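Local coordinates for vascular protein tyrosine phosphatase 1 (Rattus norvegicus, PDB 3I36) that probably removes phosphate from phosphotyrosine residues of proteins, acting through the catalytic domain of a receptor-type tyrosine phosphatase, at residues T183-V188 and L200-F205; V137-M142 and D229-I234; I67-G72 and H94-Y99; Y63-A68 and N78-D83. All coordinates share one frame; numbering follows the deposited sequence.

Overall arrangement
The four contacts form two clusters in the phosphatase catalytic domain. Contacts 3 and 4 come first along the chain; contact 4 starts on helix 63-66 and contact 3 on helix 68-71, their centres are 9 Å apart, and Asn70 ND2 bonds to Ala64 O between them. Contact 1 is nested inside the long loop closed by contact 2, their centres also 9 Å apart. These two meet on the mixed central sheet, where strands 139-142 and 196-205 are neighbours, Phe203 probably hydrogen-bonding through its backbone to Ile140 and Met142. Contact centres in different clusters lie 27 to 29 Å apart: one pair builds the sheet core with helix 218-231, the other the helical turns and loops before strand 102-105.

Contact 1: T183-V188 and L200-F205; sequences TIRDFV and LRQFHF
Arg201 and Asp186 form a non-hydrogen-bonded pair of this antiparallel hairpin. With CG anti to the backbone N (chi1 172°), Arg201 passes CB and CG beside Asp186 OD1, and its CD lies 3.4 Å from Ile184 CG2. The chain then bends, and the guanidinium grips the carboxylate side-on in a salt bridge: Arg201 NE meets Asp186 OD1 at 2.6 Å, almost straight, and Arg201 NH2 reaches the syn lone pair of Asp186 OD2 at 2.7 Å, more bent (139°). With an alanine in place of Arg201, the Asp186 carboxylate would probably lose its charged mate and Ile184 CG2 its cover. On the other face, Arg185 NH1 donates in its own plane to Gln202 OE1 (2.8 Å), from above the amide carbonyl plane, and to His204 ND1 (2.9 Å). Arg185 NE is salt-bridged to Glu176, while His204 NE2 bonds to Thr144 O. The edge of the Phe187 ring meets Gln202 CB. Strand 182-191 lies between strands 169-178 and 196-205; helix 218-231 packs on Arg201 and Phe203, strand 139-142 on Leu200 and Gln202.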
loop_
_atom_site.group_PDB
_atom_site.type_symbol
_atom_site.label_atom_id
_atom_site.label_comp_id
_atom_site.label_asym_id
_atom_site.label_seq_id
_atom_site.Cartn_x
_atom_site.Cartn_y
_atom_site.Cartn_z
ATOM N N THR A 183 -3.277 -15.237 -1.933
ATOM C CA THR A 183 -4.546 -15.722 -1.453
ATOM C C THR A 183 -5.515 -14.571 -1.523
ATOM O O THR A 183 -5.174 -13.440 -1.199
ATOM C CB THR A 183 -4.415 -16.199 -0.009
ATOM O OG1 THR A 183 -3.571 -17.349 0.009
ATOM C CG2 THR A 183 -5.791 -16.528 0.593
ATOM N N ILE A 184 -6.721 -14.865 -1.973
ATOM C CA ILE A 184 -7.735 -13.853 -2.053
ATOM C C ILE A 184 -8.849 -14.258 -1.121
ATOM O O ILE A 184 -9.330 -15.401 -1.155
ATOM C CB ILE A 184 -8.242 -13.687 -3.495
ATOM C CG1 ILE A 184 -7.084 -13.206 -4.382
ATOM C CG2 ILE A 184 -9.394 -12.695 -3.537
ATOM C CD1 ILE A 184 -7.401 -13.190 -5.858
ATOM N N ARG A 185 -9.230 -13.331 -0.253
ATOM C CA ARG A 185 -10.247 -13.622 0.738
ATOM C C ARG A 185 -11.359 -12.618 0.585
ATOM O O ARG A 185 -11.118 -11.422 0.434
ATOM C CB ARG A 185 -9.653 -13.558 2.140
ATOM C CG ARG A 185 -8.411 -14.431 2.293
ATOM C CD ARG A 185 -7.996 -14.554 3.757
ATOM N NE ARG A 185 -6.827 -15.407 3.872
ATOM C CZ ARG A 185 -5.577 -14.966 3.795
ATOM N NH1 ARG A 185 -5.336 -13.669 3.636
ATOM N NH2 ARG A 185 -4.565 -15.818 3.895
ATOM N N ASP A 186 -12.582 -13.118 0.608
ATOM C CA ASP A 186 -13.726 -12.243 0.631
ATOM C C ASP A 186 -14.326 -12.265 2.008
ATOM O O ASP A 186 -14.409 -13.317 2.653
ATOM C CB ASP A 186 -14.753 -12.660 -0.409
ATOM C CG ASP A 186 -14.400 -12.170 -1.783
ATOM O OD1 ASP A 186 -13.874 -11.050 -1.876
ATOM O OD2 ASP A 186 -14.646 -12.894 -2.767
ATOM N N PHE A 187 -14.760 -11.091 2.444
ATOM C CA PHE A 187 -15.424 -10.937 3.714
ATOM C C PHE A 187 -16.679 -10.117 3.527
ATOM O O PHE A 187 -16.879 -9.444 2.511
ATOM C CB PHE A 187 -14.532 -10.190 4.696
ATOM C CG PHE A 187 -13.178 -10.790 4.853
ATOM C CD1 PHE A 187 -12.928 -11.707 5.863
ATOM C CD2 PHE A 187 -12.153 -10.449 3.985
ATOM C CE1 PHE A 187 -11.676 -12.274 6.001
ATOM C CE2 PHE A 187 -10.886 -11.004 4.124
ATOM C CZ PHE A 187 -10.650 -11.922 5.132
ATOM N N VAL A 188 -17.533 -10.196 4.525
ATOM C CA VAL A 188 -18.586 -9.228 4.679
ATOM C C VAL A 188 -18.162 -8.411 5.874
ATOM O O VAL A 188 -17.789 -8.959 6.908
ATOM C CB VAL A 188 -19.930 -9.899 4.969
ATOM C CG1 VAL A 188 -20.963 -8.850 5.309
ATOM C CG2 VAL A 188 -20.369 -10.718 3.767
ATOM N N LEU A 200 -15.766 -6.926 1.369
ATOM C CA LEU A 200 -14.401 -6.490 1.314
ATOM C C LEU A 200 -13.657 -7.669 0.769
ATOM O O LEU A 200 -13.923 -8.808 1.145
ATOM C CB LEU A 200 -13.884 -6.099 2.703
ATOM C CG LEU A 200 -12.415 -5.661 2.676
ATOM C CD1 LEU A 200 -12.152 -4.497 3.628
ATOM C CD2 LEU A 200 -11.496 -6.836 2.981
ATOM N N ARG A 201 -12.766 -7.399 -0.171
ATOM C CA ARG A 201 -11.899 -8.433 -0.669
ATOM C C ARG A 201 -10.491 -8.076 -0.262
ATOM O O ARG A 201 -10.060 -6.929 -0.390
ATOM C CB ARG A 201 -11.986 -8.524 -2.202
ATOM C CG ARG A 201 -10.941 -9.468 -2.790
ATOM C CD ARG A 201 -11.354 -9.931 -4.162
ATOM N NE ARG A 201 -12.655 -10.579 -4.129
ATOM C CZ ARG A 201 -13.347 -10.896 -5.215
ATOM N NH1 ARG A 201 -12.848 -10.622 -6.416
ATOM N NH2 ARG A 201 -14.535 -11.478 -5.101
ATOM N N GLN A 202 -9.774 -9.075 0.218
ATOM C CA GLN A 202 -8.427 -8.894 0.652
ATOM C C GLN A 202 -7.551 -9.662 -0.304
ATOM O O GLN A 202 -7.712 -10.872 -0.477
ATOM C CB GLN A 202 -8.239 -9.468 2.051
ATOM C CG GLN A 202 -6.822 -9.338 2.563
ATOM C CD GLN A 202 -6.564 -10.343 3.670
ATOM O OE1 GLN A 202 -7.073 -11.459 3.620
ATOM N NE2 GLN A 202 -5.785 -9.951 4.670
ATOM N N PHE A 203 -6.638 -8.946 -0.930
ATOM C CA PHE A 203 -5.687 -9.544 -1.847
ATOM C C PHE A 203 -4.415 -9.737 -1.074
ATOM O O PHE A 203 -3.702 -8.782 -0.778
ATOM C CB PHE A 203 -5.473 -8.621 -3.034
ATOM C CG PHE A 203 -6.736 -8.348 -3.799
ATOM C CD1 PHE A 203 -7.071 -9.106 -4.912
ATOM C CD2 PHE A 203 -7.612 -7.371 -3.373
ATOM C CE1 PHE A 203 -8.239 -8.859 -5.608
ATOM C CE2 PHE A 203 -8.779 -7.122 -4.058
ATOM C CZ PHE A 203 -9.092 -7.863 -5.182
ATOM N N HIS A 204 -4.154 -10.982 -0.719
ATOM C CA HIS A 204 -3.008 -11.290 0.096
ATOM C C HIS A 204 -1.891 -11.831 -0.775
ATOM O O HIS A 204 -1.903 -12.994 -1.170
ATOM C CB HIS A 204 -3.369 -12.300 1.178
ATOM C CG HIS A 204 -2.310 -12.442 2.221
ATOM N ND1 HIS A 204 -2.491 -13.165 3.378
ATOM C CD2 HIS A 204 -1.066 -11.914 2.293
ATOM C CE1 HIS A 204 -1.389 -13.103 4.107
ATOM N NE2 HIS A 204 -0.514 -12.341 3.475
ATOM N N PHE A 205 -0.943 -10.959 -1.097
ATOM C CA PHE A 205 0.239 -11.351 -1.835
ATOM C C PHE A 205 1.161 -12.014 -0.836
ATOM O O PHE A 205 1.727 -11.354 0.032
ATOM C CB PHE A 205 0.923 -10.124 -2.400
ATOM C CG PHE A 205 1.941 -10.432 -3.450
ATOM C CD1 PHE A 205 3.294 -10.410 -3.147
ATOM C CD2 PHE A 205 1.543 -10.758 -4.742
ATOM C CE1 PHE A 205 4.240 -10.690 -4.119
ATOM C CE2 PHE A 205 2.477 -11.031 -5.719
ATOM C CZ PHE A 205 3.835 -10.999 -5.406
#

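Contact 2: V137-M142 and D229-I234; sequences VYAIVM and DYMKQI
Where the central sheet of the phosphatase domain meets the C-terminal part of helix 218-231, Tyr138, just before strand 139-142, and Ala139, its first residue, pack against the helix and the type I turn from Met231 to Ile234. Ile234 lies along Tyr138, the two side chains sliding past each other in opposite directions: CD1 of Ile234 is 3.7 Å from Tyr138 CD2, and CG2 of Ile234 is 3.7 Å from Tyr138 CB. Ala139 CB touches two helix residues, Met231 SD at 3.5 Å and the Tyr230 ring edge at CE2, 4.0 Å. Bent at chi2 (-54°), Met231 brings SD to the Ala139 CB methyl. The Tyr230 ring stands anti to its backbone N and turns an edge to the strand, with CE2 3.4 Å from Tyr138 O. Tyr138 also stacks on His198. Besides Ala139, Tyr230 touches Arg201 of strand 196-205 and Met231 reaches Ile240 of strand 240-243, so these two residues span three neighbouring strands.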
loop_
_atom_site.group_PDB
_atom_site.type_symbol
_atom_site.label_atom_id
_atom_site.label_comp_id
_atom_site.label_asym_id
_atom_site.label_seq_id
_atom_site.Cartn_x
_atom_site.Cartn_y
_atom_site.Cartn_z
ATOM N N VAL A 137 -13.434 1.265 2.759
ATOM C CA VAL A 137 -12.510 0.343 2.121
ATOM C C VAL A 137 -13.229 -0.930 1.709
ATOM O O VAL A 137 -13.857 -1.572 2.532
ATOM C CB VAL A 137 -11.348 0.012 3.076
ATOM C CG1 VAL A 137 -10.458 -1.065 2.490
ATOM C CG2 VAL A 137 -10.537 1.278 3.316
ATOM N N TYR A 138 -13.139 -1.275 0.428
ATOM C CA TYR A 138 -13.726 -2.507 -0.090
ATOM C C TYR A 138 -12.615 -3.479 -0.474
ATOM O O TYR A 138 -12.844 -4.664 -0.661
ATOM C CB TYR A 138 -14.543 -2.220 -1.335
ATOM C CG TYR A 138 -15.948 -1.754 -1.058
ATOM C CD1 TYR A 138 -16.187 -0.540 -0.448
ATOM C CD2 TYR A 138 -17.028 -2.527 -1.426
ATOM C CE1 TYR A 138 -17.494 -0.107 -0.204
ATOM C CE2 TYR A 138 -18.323 -2.114 -1.190
ATOM C CZ TYR A 138 -18.551 -0.905 -0.586
ATOM O OH TYR A 138 -19.848 -0.503 -0.363
ATOM N N ALA A 139 -11.403 -2.953 -0.619
ATOM C CA ALA A 139 -10.279 -3.783 -1.027
ATOM C C ALA A 139 -9.089 -3.558 -0.115
ATOM O O ALA A 139 -8.698 -2.426 0.151
ATOM C CB ALA A 139 -9.887 -3.497 -2.480
ATOM N N ILE A 140 -8.506 -4.652 0.344
ATOM C CA ILE A 140 -7.275 -4.560 1.103
ATOM C C ILE A 140 -6.242 -5.289 0.296
ATOM O O ILE A 140 -6.488 -6.388 -0.185
ATOM C CB ILE A 140 -7.392 -5.244 2.470
ATOM C CG1 ILE A 140 -8.267 -4.398 3.407
ATOM C CG2 ILE A 140 -6.003 -5.463 3.077
ATOM C CD1 ILE A 140 -8.539 -5.085 4.753
ATOM N N VAL A 141 -5.080 -4.672 0.151
ATOM C CA VAL A 141 -3.969 -5.338 -0.484
ATOM C C VAL A 141 -2.937 -5.545 0.587
ATOM O O VAL A 141 -2.434 -4.587 1.170
ATOM C CB VAL A 141 -3.379 -4.490 -1.605
ATOM C CG1 VAL A 141 -2.137 -5.172 -2.188
ATOM C CG2 VAL A 141 -4.422 -4.280 -2.685
ATOM N N MET A 142 -2.628 -6.804 0.850
ATOM C CA MET A 142 -1.707 -7.151 1.903
ATOM C C MET A 142 -0.474 -7.745 1.270
ATOM O O MET A 142 -0.555 -8.734 0.534
ATOM C CB MET A 142 -2.343 -8.168 2.830
ATOM C CG MET A 142 -1.379 -8.704 3.845
ATOM S SD MET A 142 -2.244 -9.625 5.121
ATOM C CE MET A 142 -0.842 -10.092 6.143
ATOM N N ASP A 229 -9.170 -5.275 -11.323
ATOM C CA ASP A 229 -10.356 -5.897 -11.877
ATOM C C ASP A 229 -11.498 -5.800 -10.876
ATOM O O ASP A 229 -12.630 -5.431 -11.212
ATOM C CB ASP A 229 -10.076 -7.353 -12.215
ATOM C CG ASP A 229 -11.216 -7.988 -12.980
ATOM O OD1 ASP A 229 -11.418 -7.617 -14.154
ATOM O OD2 ASP A 229 -11.908 -8.842 -12.397
ATOM N N TYR A 230 -11.191 -6.129 -9.629
ATOM C CA TYR A 230 -12.174 -6.030 -8.566
ATOM C C TYR A 230 -12.592 -4.584 -8.313
ATOM O O TYR A 230 -13.774 -4.301 -8.157
ATOM C CB TYR A 230 -11.623 -6.646 -7.285
ATOM C CG TYR A 230 -12.518 -6.495 -6.084
ATOM C CD1 TYR A 230 -13.636 -7.304 -5.919
ATOM C CD2 TYR A 230 -12.216 -5.577 -5.084
ATOM C CE1 TYR A 230 -14.448 -7.177 -4.802
ATOM C CE2 TYR A 230 -13.016 -5.446 -3.966
ATOM C CZ TYR A 230 -14.127 -6.244 -3.829
ATOM O OH TYR A 230 -14.919 -6.102 -2.709
ATOM N N MET A 231 -11.621 -3.676 -8.267
ATOM C CA MET A 231 -11.912 -2.268 -7.997
ATOM C C MET A 231 -12.902 -1.674 -8.983
ATOM O O MET A 231 -13.555 -0.683 -8.682
ATOM C CB MET A 231 -10.624 -1.447 -7.974
ATOM C CG MET A 231 -9.774 -1.740 -6.758
ATOM S SD MET A 231 -10.712 -1.547 -5.228
ATOM C CE MET A 231 -11.092 0.197 -5.258
ATOM N N LYS A 232 -13.000 -2.261 -10.171
ATOM C CA LYS A 232 -13.943 -1.755 -11.168
ATOM C C LYS A 232 -15.382 -1.933 -10.688
ATOM O O LYS A 232 -16.304 -1.281 -11.178
ATOM C CB LYS A 232 -13.736 -2.469 -12.497
ATOM C CG LYS A 232 -12.454 -2.073 -13.216
ATOM C CD LYS A 232 -12.322 -2.889 -14.491
ATOM C CE LYS A 232 -11.066 -2.529 -15.266
ATOM N NZ LYS A 232 -10.932 -3.457 -16.422
ATOM N N GLN A 233 -15.555 -2.803 -9.704
ATOM C CA GLN A 233 -16.877 -3.172 -9.213
ATOM C C GLN A 233 -17.264 -2.369 -7.984
ATOM O O GLN A 233 -18.358 -2.511 -7.465
ATOM C CB GLN A 233 -16.871 -4.649 -8.839
ATOM C CG GLN A 233 -16.430 -5.531 -9.992
ATOM C CD GLN A 233 -16.367 -6.990 -9.605
ATOM O OE1 GLN A 233 -16.837 -7.378 -8.540
ATOM N NE2 GLN A 233 -15.770 -7.806 -10.462
ATOM N N ILE A 234 -16.348 -1.517 -7.541
ATOM C CA ILE A 234 -16.421 -0.896 -6.238
ATOM C C ILE A 234 -16.969 0.524 -6.358
ATOM O O ILE A 234 -16.755 1.183 -7.370
ATOM C CB ILE A 234 -15.014 -0.923 -5.610
ATOM C CG1 ILE A 234 -14.575 -2.377 -5.404
ATOM C CG2 ILE A 234 -14.956 -0.149 -4.315
ATOM C CD1 ILE A 234 -15.607 -3.240 -4.714
#

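Contact 3: I67-G72 and H94-Y99; sequences IAENRG and HSTDDY
Asn70, Thr96 and Tyr99 have the most surface buried here, and Asn70 lies at the centre. Its amide is stacked on the Tyr99 ring, the two planes 16° apart, with Asn70 CG 3.4 Å from Tyr99 CG. Asn70 CB also makes a CH-pi contact over the same face, lying 3.8 Å from the Tyr99 ring centroid and 19° off its normal. With Tyr99 CG anti to the backbone N, chi1 (-178°) carries the ring to Asn70, and chi2 turns its face to the amide. From the amide, Asn70 OD1 comes within 3.3 Å of both Thr96 CB and Tyr99 CB. The polar ends are well supplied: OD1 accepts from Lys73 NZ, while ND2 bonds to Ala64 O and donates a hydrogen bond to a water 2.9 Å from ND2, which in turn donates to Asp98 OD1. These partners hold the amide flat over the ring and fix its rotation. Thr96 completes the interface by turning its methyl to Ile67, just before the helix, CG2 of Thr96 lying 3.9 Å from Ile67 CG2, beside Glu69 CB. The far end of Tyr99 is tied down by a bond from OH to Asn74. An amide-aromatic stack with a water bridge thus joins the short helix 68-71 to the 3-10 turn leading into Tyr99, within the N-terminal part of the tyrosine phosphatase fold.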
loop_
_atom_site.group_PDB
_atom_site.type_symbol
_atom_site.label_atom_id
_atom_site.label_comp_id
_atom_site.label_asym_id
_atom_site.label_seq_id
_atom_site.Cartn_x
_atom_site.Cartn_y
_atom_site.Cartn_z
ATOM N N ILE A 67 2.281 11.592 19.614
ATOM C CA ILE A 67 1.577 11.732 20.880
ATOM C C ILE A 67 1.769 10.459 21.691
ATOM O O ILE A 67 1.709 9.358 21.150
ATOM C CB ILE A 67 0.074 12.031 20.678
ATOM C CG1 ILE A 67 -0.089 13.383 19.971
ATOM C CG2 ILE A 67 -0.656 12.034 22.019
ATOM C CD1 ILE A 67 -1.514 13.730 19.653
ATOM N N ALA A 68 2.023 10.616 22.987
ATOM C CA ALA A 68 2.343 9.484 23.845
ATOM C C ALA A 68 1.353 8.344 23.647
ATOM O O ALA A 68 1.743 7.190 23.468
ATOM C CB ALA A 68 2.381 9.922 25.321
ATOM N N GLU A 69 0.069 8.685 23.669
ATOM C CA GLU A 69 -1.002 7.705 23.550
ATOM C C GLU A 69 -0.956 6.958 22.213
ATOM O O GLU A 69 -1.424 5.828 22.108
ATOM C CB GLU A 69 -2.363 8.397 23.705
ATOM C CG GLU A 69 -2.677 8.882 25.123
ATOM C CD GLU A 69 -1.695 9.929 25.640
ATOM O OE1 GLU A 69 -1.171 10.729 24.830
ATOM O OE2 GLU A 69 -1.452 9.956 26.871
ATOM N N ASN A 70 -0.392 7.590 21.192
ATOM C CA ASN A 70 -0.376 6.988 19.862
ATOM C C ASN A 70 0.901 6.230 19.551
ATOM O O ASN A 70 0.944 5.467 18.603
ATOM C CB ASN A 70 -0.630 8.041 18.787
ATOM C CG ASN A 70 -2.008 8.613 18.876
ATOM O OD1 ASN A 70 -2.920 7.955 19.368
ATOM N ND2 ASN A 70 -2.176 9.842 18.427
ATOM N N ARG A 71 1.942 6.433 20.351
ATOM C CA ARG A 71 3.228 5.849 20.007
ATOM C C ARG A 71 3.136 4.336 19.917
ATOM O O ARG A 71 3.742 3.719 19.048
ATOM C CB ARG A 71 4.299 6.266 21.006
ATOM C CG ARG A 71 4.636 7.750 20.920
ATOM C CD ARG A 71 5.412 8.220 22.160
ATOM N NE ARG A 71 5.295 9.667 22.341
ATOM C CZ ARG A 71 5.732 10.331 23.406
ATOM N NH1 ARG A 71 6.329 9.678 24.394
ATOM N NH2 ARG A 71 5.573 11.647 23.482
ATOM N N GLY A 72 2.341 3.752 20.800
ATOM C CA GLY A 72 2.192 2.312 20.844
ATOM C C GLY A 72 1.283 1.802 19.746
ATOM O O GLY A 72 1.098 0.597 19.604
ATOM N N HIS A 94 -11.687 10.379 23.198
ATOM C CA HIS A 94 -10.416 11.083 23.207
ATOM C C HIS A 94 -9.945 11.387 21.797
ATOM O O HIS A 94 -10.153 10.600 20.868
ATOM C CB HIS A 94 -9.364 10.270 23.964
ATOM C CG HIS A 94 -8.169 11.070 24.384
ATOM N ND1 HIS A 94 -8.196 11.941 25.454
ATOM C CD2 HIS A 94 -6.913 11.130 23.882
ATOM C CE1 HIS A 94 -7.006 12.503 25.590
ATOM N NE2 HIS A 94 -6.211 12.028 24.648
ATOM N N SER A 95 -9.312 12.540 21.644
ATOM C CA SER A 95 -8.861 12.976 20.339
ATOM C C SER A 95 -7.953 11.919 19.701
ATOM O O SER A 95 -7.976 11.738 18.488
ATOM C CB SER A 95 -8.115 14.298 20.470
ATOM O OG SER A 95 -7.041 14.159 21.380
ATOM N N THR A 96 -7.168 11.217 20.517
ATOM C CA THR A 96 -6.224 10.232 19.975
ATOM C C THR A 96 -6.935 9.000 19.442
ATOM O O THR A 96 -6.321 8.140 18.807
ATOM C CB THR A 96 -5.172 9.803 21.003
ATOM O OG1 THR A 96 -5.832 9.242 22.146
ATOM C CG2 THR A 96 -4.339 10.999 21.432
ATOM N N ASP A 97 -8.234 8.916 19.690
ATOM C CA ASP A 97 -9.032 7.868 19.060
ATOM C C ASP A 97 -8.975 8.003 17.539
ATOM O O ASP A 97 -9.284 7.067 16.821
ATOM C CB ASP A 97 -10.488 7.984 19.480
ATOM C CG ASP A 97 -10.707 7.641 20.927
ATOM O OD1 ASP A 97 -9.793 7.071 21.567
ATOM O OD2 ASP A 97 -11.811 7.941 21.410
ATOM N N ASP A 98 -8.601 9.175 17.046
ATOM C CA ASP A 98 -8.635 9.391 15.604
ATOM C C ASP A 98 -7.430 8.751 14.934
ATOM O O ASP A 98 -7.316 8.715 13.707
ATOM C CB ASP A 98 -8.729 10.889 15.269
ATOM C CG ASP A 98 -7.394 11.632 15.409
ATOM O OD1 ASP A 98 -6.336 11.026 15.694
ATOM O OD2 ASP A 98 -7.407 12.860 15.210
ATOM N N TYR A 99 -6.544 8.203 15.747
ATOM C CA TYR A 99 -5.219 7.901 15.246
ATOM C C TYR A 99 -5.083 6.496 14.727
ATOM O O TYR A 99 -5.456 5.525 15.389
ATOM C CB TYR A 99 -4.138 8.123 16.299
ATOM C CG TYR A 99 -2.797 7.850 15.698
ATOM C CD1 TYR A 99 -2.150 8.826 14.946
ATOM C CD2 TYR A 99 -2.200 6.600 15.817
ATOM C CE1 TYR A 99 -0.936 8.576 14.347
ATOM C CE2 TYR A 99 -0.965 6.339 15.228
ATOM C CZ TYR A 99 -0.347 7.342 14.489
ATOM O OH TYR A 99 0.857 7.105 13.891
HETATM O O HOH W 1 -4.311 11.525 17.497
#

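Contact 4: Y63-A68 and N78-D83; sequences YAAEIA and NVLPYD
Asp83 turns its flat carboxylate edge to the N-terminal end of the short helix 63-66, and each oxygen takes one backbone N-H. OD2 of Asp83 accepts from Tyr63 N at 2.7 Å on its syn side, 21° out of the carboxylate plane; OD1 of Asp83 accepts from Ala64 N at 3.1 Å through its syn lone pair, along a straighter path (167°). The Tyr63 ring approaches the same carboxylate obliquely, their planes 43° apart, with ring CD2 3.6 Å from Asp83 OD2. Two amide protons at the start of the helix thus find an acceptor, and the negative charge, set where the helix begins, would probably be stabilised by it. A water extends the grip: it accepts from Ala65 N and donates to Asp83 OD1 (2.6 Å) and to Pro81 O. Replacing Asp83 with an alanine would probably deprive the Tyr63 and Ala64 amides of the carboxylate that grips them and leave the bridging water with one mate fewer. Farther along the helix, Ala65 CB packs 3.5 Å from Leu80 CB and 3.6 Å from Pro81 CD, and Leu80 CD1 reaches Glu66 CG. The loop 78-83 thereby lies along helix 63-66, while Tyr99 of strand 99-100 touches Ala64, Ala65 and Pro81, and Arg86 of strand 86-88 packs on Ala64 and Pro81.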
loop_
_atom_site.group_PDB
_atom_site.type_symbol
_atom_site.label_atom_id
_atom_site.label_comp_id
_atom_site.label_asym_id
_atom_site.label_seq_id
_atom_site.Cartn_x
_atom_site.Cartn_y
_atom_site.Cartn_z
ATOM N N TYR A 63 2.972 14.982 14.241
ATOM C CA TYR A 63 2.676 15.209 15.645
ATOM C C TYR A 63 1.727 14.163 16.221
ATOM O O TYR A 63 1.951 13.673 17.315
ATOM C CB TYR A 63 2.096 16.605 15.855
ATOM C CG TYR A 63 3.080 17.686 15.500
ATOM C CD1 TYR A 63 4.431 17.528 15.780
ATOM C CD2 TYR A 63 2.668 18.864 14.892
ATOM C CE1 TYR A 63 5.347 18.506 15.461
ATOM C CE2 TYR A 63 3.579 19.854 14.566
ATOM C CZ TYR A 63 4.920 19.668 14.855
ATOM O OH TYR A 63 5.844 20.639 14.537
ATOM N N ALA A 64 0.659 13.831 15.500
ATOM C CA ALA A 64 -0.312 12.888 16.052
ATOM C C ALA A 64 0.385 11.560 16.330
ATOM O O ALA A 64 0.197 10.950 17.379
ATOM C CB ALA A 64 -1.498 12.690 15.105
ATOM N N ALA A 65 1.206 11.126 15.382
ATOM C CA ALA A 65 1.936 9.865 15.511
ATOM C C ALA A 65 2.860 9.849 16.715
ATOM O O ALA A 65 3.215 8.782 17.198
ATOM C CB ALA A 65 2.741 9.584 14.260
ATOM N N GLU A 66 3.263 11.029 17.174
ATOM C CA GLU A 66 4.241 11.148 18.250
ATOM C C GLU A 66 3.592 11.390 19.608
ATOM O O GLU A 66 4.272 11.397 20.642
ATOM C CB GLU A 66 5.246 12.256 17.919
ATOM C CG GLU A 66 6.184 11.871 16.790
ATOM C CD GLU A 66 6.975 13.045 16.229
ATOM O OE1 GLU A 66 6.603 14.207 16.492
ATOM O OE2 GLU A 66 7.965 12.798 15.508
ATOM N N ILE A 67 2.281 11.592 19.614
ATOM C CA ILE A 67 1.577 11.732 20.880
ATOM C C ILE A 67 1.769 10.459 21.691
ATOM O O ILE A 67 1.709 9.358 21.150
ATOM C CB ILE A 67 0.074 12.031 20.678
ATOM C CG1 ILE A 67 -0.089 13.383 19.971
ATOM C CG2 ILE A 67 -0.656 12.034 22.019
ATOM C CD1 ILE A 67 -1.514 13.730 19.653
ATOM N N ALA A 68 2.023 10.616 22.987
ATOM C CA ALA A 68 2.343 9.484 23.845
ATOM C C ALA A 68 1.353 8.344 23.647
ATOM O O ALA A 68 1.743 7.190 23.468
ATOM C CB ALA A 68 2.381 9.922 25.321
ATOM N N ASN A 78 9.929 4.637 13.611
ATOM C CA ASN A 78 10.426 5.518 12.560
ATOM C C ASN A 78 9.585 5.440 11.296
ATOM O O ASN A 78 9.987 5.900 10.229
ATOM C CB ASN A 78 11.894 5.228 12.248
ATOM C CG ASN A 78 12.104 3.854 11.643
ATOM O OD1 ASN A 78 11.250 2.967 11.756
ATOM N ND2 ASN A 78 13.254 3.668 10.995
ATOM N N VAL A 79 8.411 4.841 11.411
ATOM C CA VAL A 79 7.460 4.910 10.323
ATOM C C VAL A 79 6.183 5.527 10.835
ATOM O O VAL A 79 5.289 4.844 11.342
ATOM C CB VAL A 79 7.190 3.540 9.712
ATOM C CG1 VAL A 79 6.189 3.677 8.583
ATOM C CG2 VAL A 79 8.509 2.931 9.205
ATOM N N LEU A 80 6.130 6.846 10.746
ATOM C CA LEU A 80 5.033 7.591 11.330
ATOM C C LEU A 80 4.325 8.351 10.239
ATOM O O LEU A 80 4.964 8.972 9.401
ATOM C CB LEU A 80 5.557 8.591 12.348
ATOM C CG LEU A 80 6.452 7.970 13.410
ATOM C CD1 LEU A 80 6.889 9.055 14.372
ATOM C CD2 LEU A 80 5.715 6.854 14.148
ATOM N N PRO A 81 2.995 8.339 10.286
ATOM C CA PRO A 81 2.204 9.043 9.281
ATOM C C PRO A 81 2.382 10.549 9.437
ATOM O O PRO A 81 2.342 11.070 10.552
ATOM C CB PRO A 81 0.772 8.646 9.635
ATOM C CG PRO A 81 0.826 8.343 11.151
ATOM C CD PRO A 81 2.156 7.614 11.255
ATOM N N TYR A 82 2.567 11.249 8.324
ATOM C CA TYR A 82 2.554 12.698 8.363
ATOM C C TYR A 82 1.139 13.172 8.645
ATOM O O TYR A 82 0.172 12.605 8.140
ATOM C CB TYR A 82 3.045 13.288 7.037
ATOM C CG TYR A 82 4.429 12.825 6.689
ATOM C CD1 TYR A 82 5.456 12.919 7.622
ATOM C CD2 TYR A 82 4.719 12.300 5.432
ATOM C CE1 TYR A 82 6.734 12.490 7.326
ATOM C CE2 TYR A 82 6.004 11.867 5.120
ATOM C CZ TYR A 82 7.004 11.967 6.072
ATOM O OH TYR A 82 8.278 11.558 5.787
ATOM N N ASP A 83 1.034 14.208 9.466
ATOM C CA ASP A 83 -0.257 14.782 9.823
ATOM C C ASP A 83 -1.015 15.211 8.584
ATOM O O ASP A 83 -2.235 15.104 8.513
ATOM C CB ASP A 83 -0.039 16.000 10.705
ATOM C CG ASP A 83 0.571 15.640 12.041
ATOM O OD1 ASP A 83 0.181 14.593 12.583
ATOM O OD2 ASP A 83 1.449 16.380 12.536
HETATM O O HOH W 2 1.038 12.141 12.752
#